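PDB 2ICS: deacetylase EF_0837 from Enterococcus faecalis, which deacetylates acetyl-(R)-mandelate, though very inefficiently and in vitro, as a binuclear zinc enzyme of the amidohydrolase kind built on a TIM barrel. Local coordinates for residues 74-77 and 78-82; 256-259 and 260-264; 286-289 and 290-294; 296-299 and 300-304; 307-310 and 311-315. All coordinates share one frame; numbering follows the deposited sequence.

Contact 1 of 5, residues 74-77 and 78-82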
loop_
_atom_site.group_PDB
_atom_site.type_symbol
_atom_site.label_atom_id
_atom_site.label_comp_id
_atom_site.label_asym_id
_atom_site.label_seq_id
_atom_site.Cartn_x
_atom_site.Cartn_y
_atom_site.Cartn_z
ATOM N N PRO A 74 -7.801 -2.932 -11.759
ATOM C CA PRO A 74 -8.189 -2.858 -10.350
ATOM C C PRO A 74 -8.591 -4.166 -9.673
ATOM O O PRO A 74 -8.028 -4.539 -8.643
ATOM C CB PRO A 74 -9.322 -1.842 -10.370
ATOM C CG PRO A 74 -8.839 -0.876 -11.394
ATOM C CD PRO A 74 -8.356 -1.789 -12.508
ATOM N N ASP A 75 -9.556 -4.874 -10.240
ATOM C CA ASP A 75 -9.990 -6.100 -9.599
ATOM C C ASP A 75 -9.020 -7.272 -9.680
ATOM O O ASP A 75 -9.163 -8.233 -8.926
ATOM C CB ASP A 75 -11.383 -6.493 -10.102
ATOM C CG ASP A 75 -12.432 -5.439 -9.776
ATOM O OD1 ASP A 75 -12.287 -4.737 -8.747
ATOM O OD2 ASP A 75 -13.407 -5.315 -10.542
ATOM N N GLU A 76 -8.029 -7.202 -10.567
ATOM C CA GLU A 76 -7.043 -8.281 -10.663
ATOM C C GLU A 76 -6.004 -8.155 -9.550
ATOM O O GLU A 76 -5.369 -9.137 -9.180
ATOM C CB GLU A 76 -6.314 -8.269 -12.015
ATOM C CG GLU A 76 -7.181 -8.626 -13.211
ATOM C CD GLU A 76 -7.901 -9.949 -13.035
ATOM O OE1 GLU A 76 -7.236 -10.964 -12.743
ATOM O OE2 GLU A 76 -9.134 -9.970 -13.192
ATOM N N ILE A 77 -5.826 -6.947 -9.026
ATOM C CA ILE A 77 -4.860 -6.714 -7.948
ATOM C C ILE A 77 -5.599 -6.444 -6.648
ATOM O O ILE A 77 -4.986 -6.333 -5.585
ATOM C CB ILE A 77 -3.976 -5.479 -8.222
ATOM C CG1 ILE A 77 -4.866 -4.238 -8.322
ATOM C CG2 ILE A 77 -3.167 -5.678 -9.493
ATOM C CD1 ILE A 77 -4.112 -2.937 -8.381
ATOM N N GLY A 78 -6.917 -6.317 -6.744
ATOM C CA GLY A 78 -7.714 -6.029 -5.571
ATOM C C GLY A 78 -8.533 -7.194 -5.062
ATOM O O GLY A 78 -7.991 -8.180 -4.566
ATOM N N VAL A 79 -9.848 -7.078 -5.200
ATOM C CA VAL A 79 -10.770 -8.097 -4.731
ATOM C C VAL A 79 -10.328 -9.533 -5.013
ATOM O O VAL A 79 -10.438 -10.392 -4.145
ATOM C CB VAL A 79 -12.190 -7.853 -5.310
ATOM C CG1 VAL A 79 -12.153 -7.876 -6.831
ATOM C CG2 VAL A 79 -13.165 -8.894 -4.766
ATOM N N LYS A 80 -9.810 -9.798 -6.206
ATOM C CA LYS A 80 -9.390 -11.154 -6.540
ATOM C C LYS A 80 -8.156 -11.636 -5.775
ATOM O O LYS A 80 -7.800 -12.809 -5.845
ATOM C CB LYS A 80 -9.156 -11.272 -8.051
ATOM C CG LYS A 80 -10.407 -10.970 -8.882
ATOM C CD LYS A 80 -10.170 -11.226 -10.369
ATOM C CE LYS A 80 -11.363 -10.788 -11.227
ATOM N NZ LYS A 80 -12.614 -11.558 -10.958
ATOM N N LYS A 81 -7.510 -10.738 -5.037
ATOM C CA LYS A 81 -6.322 -11.101 -4.270
ATOM C C LYS A 81 -6.540 -10.844 -2.779
ATOM O O LYS A 81 -5.589 -10.783 -1.992
ATOM C CB LYS A 81 -5.113 -10.307 -4.777
ATOM C CG LYS A 81 -4.797 -10.554 -6.252
ATOM C CD LYS A 81 -4.463 -12.024 -6.503
ATOM C CE LYS A 81 -4.185 -12.301 -7.974
ATOM N NZ LYS A 81 -3.029 -11.522 -8.493
ATOM N N GLY A 82 -7.804 -10.697 -2.403
ATOM C CA GLY A 82 -8.144 -10.458 -1.011
ATOM C C GLY A 82 -7.899 -9.032 -0.560
ATOM O O GLY A 82 -7.963 -8.739 0.634
#
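D75 and E76 meet V79, K80 and K81 in a local contact round the end of the short, weakly bonded helix 74-77, where the chain turns toward strand 83-89 of the metallo-hydrolase barrel. K80 N donates to D75 O at 3.2 Å, the donor lying in the carbonyl plane; G78 N reaches P74 O only with a bent, weak bond. The K80 chain passes beyond the D75 carbonyl oxygen, CG 3.0 Å from D75 O, and runs on past the E76 carboxylate. That carboxylate is folded back by a bend at chi2 (-54°), so that E76 OE2 stands 3.1 Å from K80 CE. K80 NZ turns off at chi4 and stays 4.4 Å from E76 OE2, near enough for some attraction but no salt bridge. K81 packs its CG against E76 O at 3.3 Å, and its bends at chi2 and chi4 bring NZ round to the same oxygen, 3.4 Å away, for a weak bond. On the D75 side the contact is apolar: V79 CG1 crosses the D75 chain obliquely and touches CB at 3.6 Å. The D75 carboxylate itself is engaged by T109, whose OG1 hydrogen-bonds OD1 and also takes the N-H of V79, tying both sides of the turn to one hydroxyl. Toward the barrel, buried I77 packs on C63 and D72, its side chain about 7 Å from that of the zinc ligand H62. Helix 275-279 lies against E76, I77 and K81 through R278, and G82 O is bonded to T332 of strand 331-344.

Contact 2 of 5, residues 256-259 and 260-264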
loop_
_atom_site.group_PDB
_atom_site.type_symbol
_atom_site.label_atom_id
_atom_site.label_comp_id
_atom_site.label_asym_id
_atom_site.label_seq_id
_atom_site.Cartn_x
_atom_site.Cartn_y
_atom_site.Cartn_z
ATOM N N ALA A 256 16.131 -5.555 4.102
ATOM C CA ALA A 256 15.044 -5.753 5.061
ATOM C C ALA A 256 15.519 -6.558 6.263
ATOM O O ALA A 256 15.143 -6.273 7.405
ATOM C CB ALA A 256 13.866 -6.473 4.383
ATOM N N GLU A 257 16.341 -7.571 6.000
ATOM C CA GLU A 257 16.866 -8.418 7.061
ATOM C C GLU A 257 17.832 -7.628 7.924
ATOM O O GLU A 257 17.793 -7.721 9.149
ATOM C CB GLU A 257 17.562 -9.647 6.468
ATOM C CG GLU A 257 16.622 -10.550 5.676
ATOM C CD GLU A 257 17.352 -11.621 4.887
ATOM O OE1 GLU A 257 18.468 -11.347 4.393
ATOM O OE2 GLU A 257 16.798 -12.733 4.741
ATOM N N THR A 258 18.697 -6.845 7.289
ATOM C CA THR A 258 19.654 -6.042 8.039
ATOM C C THR A 258 18.896 -5.064 8.919
ATOM O O THR A 258 19.206 -4.911 10.101
ATOM C CB THR A 258 20.590 -5.260 7.107
ATOM O OG1 THR A 258 21.374 -6.183 6.347
ATOM C CG2 THR A 258 21.521 -4.361 7.911
ATOM N N ALA A 259 17.894 -4.407 8.346
ATOM C CA ALA A 259 17.096 -3.449 9.101
ATOM C C ALA A 259 16.460 -4.108 10.324
ATOM O O ALA A 259 16.494 -3.549 11.423
ATOM C CB ALA A 259 16.018 -2.837 8.204
ATOM N N LEU A 260 15.885 -5.294 10.142
ATOM C CA LEU A 260 15.250 -5.997 11.256
ATOM C C LEU A 260 16.260 -6.280 12.366
ATOM O O LEU A 260 15.979 -6.047 13.543
ATOM C CB LEU A 260 14.610 -7.312 10.786
ATOM C CG LEU A 260 13.898 -8.144 11.867
ATOM C CD1 LEU A 260 12.801 -7.319 12.527
ATOM C CD2 LEU A 260 13.305 -9.398 11.246
ATOM N N ARG A 261 17.437 -6.775 11.994
ATOM C CA ARG A 261 18.470 -7.063 12.980
ATOM C C ARG A 261 18.826 -5.820 13.791
ATOM O O ARG A 261 19.231 -5.928 14.946
ATOM C CB ARG A 261 19.719 -7.637 12.299
ATOM C CG ARG A 261 19.644 -9.143 12.088
ATOM C CD ARG A 261 20.811 -9.683 11.271
ATOM N NE ARG A 261 20.754 -9.246 9.876
ATOM C CZ ARG A 261 21.555 -9.701 8.917
ATOM N NH1 ARG A 261 22.480 -10.611 9.198
ATOM N NH2 ARG A 261 21.431 -9.249 7.675
ATOM N N GLU A 262 18.669 -4.644 13.190
ATOM C CA GLU A 262 18.958 -3.392 13.884
ATOM C C GLU A 262 17.707 -2.889 14.595
ATOM O O GLU A 262 17.725 -1.843 15.238
ATOM C CB GLU A 262 19.476 -2.320 12.904
ATOM C CG GLU A 262 20.924 -2.537 12.471
ATOM C CD GLU A 262 21.459 -1.447 11.552
ATOM O OE1 GLU A 262 21.176 -0.255 11.795
ATOM O OE2 GLU A 262 22.181 -1.787 10.589
ATOM N N GLY A 263 16.619 -3.640 14.474
ATOM C CA GLY A 263 15.385 -3.256 15.135
ATOM C C GLY A 263 14.482 -2.346 14.328
ATOM O O GLY A 263 13.585 -1.708 14.878
HETATM N N MSE A 264 14.707 -2.291 13.020
HETATM C CA MSE A 264 13.905 -1.444 12.143
HETATM C C MSE A 264 12.925 -2.269 11.307
HETATM O O MSE A 264 13.315 -3.252 10.680
HETATM C CB MSE A 264 14.829 -0.645 11.219
HETATM C CG MSE A 264 14.111 0.266 10.233
HETATM SE SE MSE A 264 15.349 1.063 8.966
HETATM C CE MSE A 264 15.858 2.646 9.971
HETATM O O HOH W 1 12.846 -4.925 8.658
#
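A259 and M264 pack together where helix 253-261 ends in a Schellman motif, with G263 at positive phi as the residue that breaks the helical path. The tight part gathers round the A259 carbonyl. M264 N donates to A259 O at 2.7 Å, approaching from above the carbonyl plane, 42° out of it, while E262 N adds a weak bond to the same oxygen; G263 N turns back to L260 O. The apolar half of the closure is A259 CB against M264 CB at 3.9 Å, with the selenium of selenomethionine M264 also over this methyl. I228 of strand 227-228 touches both residues, and W233 and Y236 of helix 230-237 cover the M264 chain, so this side is buried. E262, only partly exposed, is anchored here too: its chain points the same way as that of T258, with OE2 3.8 Å from T258 CG2, and its carboxylate is held by W233 NE1 and I228 N.

The opposite character belongs to R261, an exposed side chain lying along the last turn. Its chain is bent at chi3 (-69°), which brings the guanidinium back edge-on to the backbone of E257 and T258: NE makes a weak bond to E257 O, already the acceptor for R261 N, and NH2 lies 3.3 Å from T258 OG1, obliquely placed. That hydroxyl bonds H254 O one turn earlier. The E257 carboxylate, 4.9 Å from R261 NH2 at OE1, instead forms a salt bridge with R351. One water joins the two ends of the contact, donating to A256 O at 2.9 Å and to M264 O at 2.7 Å.

Contact 3 of 5, residues 286-289 and 290-294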
loop_
_atom_site.group_PDB
_atom_site.type_symbol
_atom_site.label_atom_id
_atom_site.label_comp_id
_atom_site.label_asym_id
_atom_site.label_seq_id
_atom_site.Cartn_x
_atom_site.Cartn_y
_atom_site.Cartn_z
ATOM N N LEU A 286 -0.174 -9.067 -3.068
ATOM C CA LEU A 286 0.135 -8.599 -1.719
ATOM C C LEU A 286 0.510 -9.768 -0.806
ATOM O O LEU A 286 1.488 -9.692 -0.069
ATOM C CB LEU A 286 -1.056 -7.831 -1.145
ATOM C CG LEU A 286 -0.829 -7.129 0.199
ATOM C CD1 LEU A 286 0.199 -6.009 0.050
ATOM C CD2 LEU A 286 -2.152 -6.576 0.690
ATOM N N ALA A 287 -0.269 -10.845 -0.870
ATOM C CA ALA A 287 -0.019 -12.047 -0.073
ATOM C C ALA A 287 1.443 -12.492 -0.182
ATOM O O ALA A 287 2.082 -12.815 0.825
ATOM C CB ALA A 287 -0.944 -13.181 -0.538
ATOM N N THR A 288 1.962 -12.499 -1.409
ATOM C CA THR A 288 3.339 -12.900 -1.676
ATOM C C THR A 288 4.335 -11.922 -1.050
ATOM O O THR A 288 5.412 -12.312 -0.602
ATOM C CB THR A 288 3.596 -12.984 -3.197
ATOM O OG1 THR A 288 2.731 -13.970 -3.765
ATOM C CG2 THR A 288 5.038 -13.369 -3.490
ATOM N N THR A 289 3.970 -10.646 -1.027
ATOM C CA THR A 289 4.832 -9.632 -0.448
ATOM C C THR A 289 4.810 -9.819 1.069
ATOM O O THR A 289 5.828 -9.670 1.738
ATOM C CB THR A 289 4.337 -8.219 -0.812
ATOM O OG1 THR A 289 4.170 -8.132 -2.233
ATOM C CG2 THR A 289 5.347 -7.169 -0.375
HETATM N N MSE A 290 3.641 -10.159 1.601
HETATM C CA MSE A 290 3.485 -10.390 3.031
HETATM C C MSE A 290 4.315 -11.607 3.470
HETATM O O MSE A 290 4.915 -11.603 4.546
HETATM C CB MSE A 290 2.004 -10.608 3.357
HETATM C CG MSE A 290 1.136 -9.373 3.095
HETATM SE SE MSE A 290 -0.765 -9.772 3.044
HETATM C CE MSE A 290 -1.028 -10.201 4.906
ATOM N N GLU A 291 4.349 -12.640 2.629
ATOM C CA GLU A 291 5.110 -13.844 2.930
ATOM C C GLU A 291 6.607 -13.539 2.906
ATOM O O GLU A 291 7.398 -14.233 3.543
ATOM C CB GLU A 291 4.789 -14.950 1.917
ATOM C CG GLU A 291 3.314 -15.311 1.857
ATOM C CD GLU A 291 2.980 -16.192 0.675
ATOM O OE1 GLU A 291 3.687 -16.095 -0.349
ATOM O OE2 GLU A 291 2.004 -16.969 0.764
ATOM N N LYS A 292 6.997 -12.501 2.170
ATOM C CA LYS A 292 8.409 -12.131 2.111
ATOM C C LYS A 292 8.851 -11.498 3.428
ATOM O O LYS A 292 9.945 -11.765 3.919
ATOM C CB LYS A 292 8.670 -11.182 0.941
ATOM C CG LYS A 292 8.554 -11.870 -0.419
ATOM C CD LYS A 292 8.814 -10.917 -1.583
ATOM C CE LYS A 292 8.641 -11.648 -2.911
ATOM N NZ LYS A 292 8.659 -10.738 -4.085
ATOM N N LEU A 293 8.007 -10.658 4.016
ATOM C CA LEU A 293 8.377 -10.057 5.292
ATOM C C LEU A 293 8.237 -11.080 6.406
ATOM O O LEU A 293 8.813 -10.929 7.482
ATOM C CB LEU A 293 7.524 -8.824 5.561
ATOM C CG LEU A 293 8.126 -7.745 4.655
ATOM C CD1 LEU A 293 7.052 -7.035 3.874
ATOM C CD2 LEU A 293 8.961 -6.800 5.501
ATOM N N ARG A 294 7.476 -12.136 6.141
ATOM C CA ARG A 294 7.307 -13.190 7.125
ATOM C C ARG A 294 8.621 -13.953 7.174
ATOM O O ARG A 294 9.141 -14.239 8.249
ATOM C CB ARG A 294 6.168 -14.130 6.726
ATOM C CG ARG A 294 6.074 -15.393 7.584
ATOM C CD ARG A 294 6.070 -15.062 9.065
ATOM N NE ARG A 294 5.990 -16.256 9.901
ATOM C CZ ARG A 294 6.584 -16.375 11.086
ATOM N NH1 ARG A 294 7.309 -15.374 11.577
ATOM N NH2 ARG A 294 6.450 -17.495 11.785
HETATM O O HOH W 2 6.003 -10.078 -3.522
#
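M290, E291 and K292 all carry CG beside their own backbone N (chi1 -65°, -58° and -70°), which lays each chain back over the preceding turn of helix 286-296. M290 then bends at chi3, and its selenium comes against L286 CG at 3.9 Å; L286 O, lying under M290 CG, accepts M290 N at 2.8 Å. E291 CG sits 3.0 Å from A287 O, the acceptor of E291 N, and the extended chain takes the carboxylate past T288 CA. K292 is fully extended: CG passes T288 O at 3.2 Å and CE rests on T288 CG2 at 4.0 Å. Past A287 the helical bonding is weaker, K292 N dividing its N-H between T288 O and T289 O. Water 2 links K292 NZ, which donates to it at 2.8 Å, with T289 OG1 at 3.0 Å.

Every touching residue is buried, with I357 of strand 350-364 against A287 and M290, and L343 of strand 331-344 against T288, E291 and K292. The buried polar ends are matched: E291 bridges to K341 and accepts from I357 N, K292 NZ also donates to P282 O and T344 O, and both threonine hydroxyls bond to D285. For E291 the bridge to K341 probably favours the charged form; for K292 the three acceptors, two carbonyls and the water, are consistent with a protonated amine.

Contact 4 of 5, residues 296-299 and 300-304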
loop_
_atom_site.group_PDB
_atom_site.type_symbol
_atom_site.label_atom_id
_atom_site.label_comp_id
_atom_site.label_asym_id
_atom_site.label_seq_id
_atom_site.Cartn_x
_atom_site.Cartn_y
_atom_site.Cartn_z
ATOM N N VAL A 296 11.435 -12.810 6.280
ATOM C CA VAL A 296 12.450 -11.881 6.761
ATOM C C VAL A 296 12.510 -11.959 8.285
ATOM O O VAL A 296 13.581 -11.845 8.877
ATOM C CB VAL A 296 12.129 -10.413 6.353
ATOM C CG1 VAL A 296 12.953 -9.430 7.190
ATOM C CG2 VAL A 296 12.436 -10.206 4.888
ATOM N N GLY A 297 11.355 -12.146 8.919
ATOM C CA GLY A 297 11.329 -12.232 10.369
ATOM C C GLY A 297 10.114 -11.643 11.070
ATOM O O GLY A 297 9.920 -11.892 12.261
ATOM N N TYR A 298 9.304 -10.856 10.364
ATOM C CA TYR A 298 8.106 -10.269 10.978
ATOM C C TYR A 298 7.137 -11.399 11.351
ATOM O O TYR A 298 7.188 -12.472 10.752
ATOM C CB TYR A 298 7.394 -9.335 9.990
ATOM C CG TYR A 298 8.147 -8.083 9.581
ATOM C CD1 TYR A 298 9.539 -8.011 9.658
ATOM C CD2 TYR A 298 7.465 -6.991 9.035
ATOM C CE1 TYR A 298 10.232 -6.889 9.197
ATOM C CE2 TYR A 298 8.150 -5.865 8.567
ATOM C CZ TYR A 298 9.529 -5.826 8.649
ATOM O OH TYR A 298 10.207 -4.736 8.163
ATOM N N ASP A 299 6.271 -11.175 12.338
ATOM C CA ASP A 299 5.285 -12.200 12.701
ATOM C C ASP A 299 3.957 -11.836 12.030
ATOM O O ASP A 299 3.720 -10.674 11.709
ATOM C CB ASP A 299 5.106 -12.320 14.228
ATOM C CG ASP A 299 4.587 -11.040 14.880
ATOM O OD1 ASP A 299 3.641 -10.411 14.355
ATOM O OD2 ASP A 299 5.119 -10.672 15.947
ATOM N N TRP A 300 3.095 -12.824 11.817
ATOM C CA TRP A 300 1.825 -12.575 11.142
ATOM C C TRP A 300 0.958 -11.453 11.705
ATOM O O TRP A 300 0.380 -10.672 10.940
ATOM C CB TRP A 300 1.019 -13.876 11.042
ATOM C CG TRP A 300 1.605 -14.827 10.030
ATOM C CD1 TRP A 300 2.151 -16.054 10.274
ATOM C CD2 TRP A 300 1.753 -14.595 8.619
ATOM N NE1 TRP A 300 2.635 -16.600 9.103
ATOM C CE2 TRP A 300 2.404 -15.725 8.074
ATOM C CE3 TRP A 300 1.401 -13.539 7.765
ATOM C CZ2 TRP A 300 2.711 -15.832 6.711
ATOM C CZ3 TRP A 300 1.710 -13.645 6.402
ATOM C CH2 TRP A 300 2.359 -14.785 5.894
ATOM N N PRO A 301 0.841 -11.352 13.040
ATOM C CA PRO A 301 0.014 -10.276 13.601
ATOM C C PRO A 301 0.448 -8.877 13.149
ATOM O O PRO A 301 -0.383 -8.062 12.754
ATOM C CB PRO A 301 0.164 -10.470 15.109
ATOM C CG PRO A 301 0.325 -11.976 15.228
ATOM C CD PRO A 301 1.276 -12.292 14.091
ATOM N N GLU A 302 1.743 -8.585 13.202
ATOM C CA GLU A 302 2.191 -7.263 12.784
ATOM C C GLU A 302 2.075 -7.130 11.265
ATOM O O GLU A 302 1.781 -6.052 10.753
ATOM C CB GLU A 302 3.623 -6.985 13.276
ATOM C CG GLU A 302 4.708 -7.882 12.719
ATOM C CD GLU A 302 6.004 -7.775 13.513
ATOM O OE1 GLU A 302 6.267 -6.698 14.080
ATOM O OE2 GLU A 302 6.767 -8.759 13.566
ATOM N N ILE A 303 2.283 -8.233 10.549
ATOM C CA ILE A 303 2.160 -8.220 9.099
ATOM C C ILE A 303 0.741 -7.779 8.725
ATOM O O ILE A 303 0.562 -6.878 7.904
ATOM C CB ILE A 303 2.455 -9.608 8.511
ATOM C CG1 ILE A 303 3.943 -9.924 8.673
ATOM C CG2 ILE A 303 2.051 -9.664 7.035
ATOM C CD1 ILE A 303 4.332 -11.330 8.231
ATOM N N ILE A 304 -0.263 -8.395 9.349
ATOM C CA ILE A 304 -1.664 -8.049 9.088
ATOM C C ILE A 304 -1.925 -6.574 9.380
ATOM O O ILE A 304 -2.607 -5.880 8.612
ATOM C CB ILE A 304 -2.628 -8.899 9.961
ATOM C CG1 ILE A 304 -2.686 -10.332 9.431
ATOM C CG2 ILE A 304 -4.021 -8.289 9.970
ATOM C CD1 ILE A 304 -3.170 -10.446 7.994
#
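D299 and E302 cap the start of helix 300-305 with a capping box, each side chain bonding the other's backbone N-H. E302 can be followed outward. Its CB lies 3.6 Å from D299 OD1. CG, set between the backbone N and the carbonyl carbon (chi1 64°), faces both D299 O, at 3.1 Å, and D299 OD1. CD comes near D299 N, and OE2 takes the N-H of D299 on its anti lone pair, 2.8 Å away and nearly straight at 165°. The same oxygen rests near Y298 CA and CB, while OE1 turns to a salt bridge with K265. In return, D299 OD1 receives E302 N at 2.9 Å, nearly along its C-O axis, and also touches P301 CD.

I303 N bonds D299 O to start the helical pattern, and I303 CG1 meets Y298 CB at 3.7 Å. I303 CD1 lies over one face of the W300 ring, toward its rim; W300 NE1 is bonded to E355, and Y298 OH to A266 N. The carboxylates approach to 3.5 Å between D299 OD2 and E302 OE2, a repulsion probably offset by K265 and the positive end of the helix dipole.

Contact 5 of 5, residues 307-310 and 311-315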
loop_
_atom_site.group_PDB
_atom_site.type_symbol
_atom_site.label_atom_id
_atom_site.label_comp_id
_atom_site.label_asym_id
_atom_site.label_seq_id
_atom_site.Cartn_x
_atom_site.Cartn_y
_atom_site.Cartn_z
ATOM N N VAL A 307 -0.903 -4.162 6.631
ATOM C CA VAL A 307 -1.634 -4.135 5.363
ATOM C C VAL A 307 -3.087 -3.748 5.639
ATOM O O VAL A 307 -3.954 -3.927 4.788
ATOM C CB VAL A 307 -1.610 -5.502 4.615
ATOM C CG1 VAL A 307 -0.187 -5.849 4.201
ATOM C CG2 VAL A 307 -2.206 -6.602 5.489
ATOM N N THR A 308 -3.344 -3.221 6.839
ATOM C CA THR A 308 -4.695 -2.796 7.211
ATOM C C THR A 308 -4.712 -1.481 7.982
ATOM O O THR A 308 -4.932 -0.416 7.405
ATOM C CB THR A 308 -5.432 -3.860 8.064
ATOM O OG1 THR A 308 -4.631 -4.213 9.200
ATOM C CG2 THR A 308 -5.722 -5.094 7.237
ATOM N N LYS A 309 -4.466 -1.553 9.283
ATOM C CA LYS A 309 -4.481 -0.361 10.129
ATOM C C LYS A 309 -3.447 0.694 9.733
ATOM O O LYS A 309 -3.755 1.882 9.686
ATOM C CB LYS A 309 -4.272 -0.759 11.596
ATOM C CG LYS A 309 -4.404 0.401 12.571
ATOM C CD LYS A 309 -4.113 -0.040 13.999
ATOM C CE LYS A 309 -4.341 1.099 14.980
ATOM N NZ LYS A 309 -4.024 0.697 16.376
ATOM N N ALA A 310 -2.223 0.264 9.449
ATOM C CA ALA A 310 -1.174 1.207 9.073
ATOM C C ALA A 310 -1.515 1.978 7.788
ATOM O O ALA A 310 -1.595 3.202 7.803
ATOM C CB ALA A 310 0.155 0.475 8.921
ATOM N N PRO A 311 -1.716 1.276 6.660
ATOM C CA PRO A 311 -2.047 2.013 5.436
ATOM C C PRO A 311 -3.284 2.893 5.621
ATOM O O PRO A 311 -3.337 4.010 5.112
ATOM C CB PRO A 311 -2.251 0.905 4.399
ATOM C CG PRO A 311 -2.604 -0.307 5.224
ATOM C CD PRO A 311 -1.691 -0.176 6.414
ATOM N N ALA A 312 -4.269 2.388 6.359
ATOM C CA ALA A 312 -5.493 3.144 6.626
ATOM C C ALA A 312 -5.134 4.459 7.318
ATOM O O ALA A 312 -5.690 5.513 7.001
ATOM C CB ALA A 312 -6.443 2.321 7.504
ATOM N N GLU A 313 -4.189 4.392 8.252
ATOM C CA GLU A 313 -3.735 5.582 8.966
ATOM C C GLU A 313 -2.829 6.476 8.114
ATOM O O GLU A 313 -2.915 7.699 8.190
ATOM C CB GLU A 313 -2.987 5.187 10.238
ATOM C CG GLU A 313 -3.884 4.879 11.420
ATOM C CD GLU A 313 -3.098 4.387 12.622
ATOM O OE1 GLU A 313 -1.924 4.788 12.768
ATOM O OE2 GLU A 313 -3.658 3.613 13.427
ATOM N N ASN A 314 -1.959 5.873 7.311
ATOM C CA ASN A 314 -1.056 6.656 6.470
ATOM C C ASN A 314 -1.815 7.644 5.591
ATOM O O ASN A 314 -1.366 8.772 5.389
ATOM C CB ASN A 314 -0.225 5.758 5.546
ATOM C CG ASN A 314 0.742 4.866 6.296
ATOM O OD1 ASN A 314 1.030 5.086 7.477
ATOM N ND2 ASN A 314 1.269 3.855 5.598
ATOM N N PHE A 315 -2.963 7.214 5.074
ATOM C CA PHE A 315 -3.750 8.050 4.181
ATOM C C PHE A 315 -5.127 8.466 4.671
ATOM O O PHE A 315 -6.012 8.793 3.885
ATOM C CB PHE A 315 -3.835 7.359 2.822
ATOM C CG PHE A 315 -2.500 7.223 2.159
ATOM C CD1 PHE A 315 -1.907 8.318 1.542
ATOM C CD2 PHE A 315 -1.792 6.030 2.235
ATOM C CE1 PHE A 315 -0.623 8.230 1.015
ATOM C CE2 PHE A 315 -0.505 5.932 1.712
ATOM C CZ PHE A 315 0.080 7.036 1.101
#
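K309 and E313 make the side-chain contact on the exposed face of helix 309-314. The two chains run side by side in the same direction, and E313 OE2 lies against the K309 methylenes, 3.0 Å from CE and 3.4 Å from CG. With K309 fully extended, its NZ projects beyond the carboxylate and stays 4.2 Å from E313 OE2, an attraction short of a salt bridge.

Carbon-oxygen packing marks the buried side. P311 CG sits 3.2 Å from T308 O, and A312 CB touches the same oxygen at 3.1 Å, two side chains resting on one carbonyl oxygen. P311 packs in turn on I57 and D59 of strand 51-61 of the barrel; the helix thus lies against the strand that carries the zinc ligand H60.

Hydrogen bonds account for the rest. T308 is the N-cap residue, but its hydroxyl bonds I304 O of the preceding helix; its carbonyl accepts A312 N. K309 O takes E313 N at 2.9 Å, and A310 O takes N314 N at 2.7 Å. N314 CG, set beside its own backbone N (chi1 -66°), rides above A310 O, and ND2 makes weak bonds to S268 and D59.

Contacts 3, 4 and 5 follow one another along helices 286-296, 300-305 and 309-314. Contacts 3 and 4, with centres 9 Å apart, are joined by a probable hydrogen bond between Y298 N and L293 O, 2.9 Å. M290 CE meets V307 CG2 at 3.8 Å between contacts 3 and 5. Contact 2 reaches contact 4 through L260 CD2 on V296 O, but lies 30 Å from contact 1, centre to centre. Contacts 1, 3 and 5 approach the zinc site: side chains of L286 and P311 are about 8 and 9 Å from that of H60, that of T289 about 8 Å from that of D272, and that of I77 about 11 Å from a zinc ion.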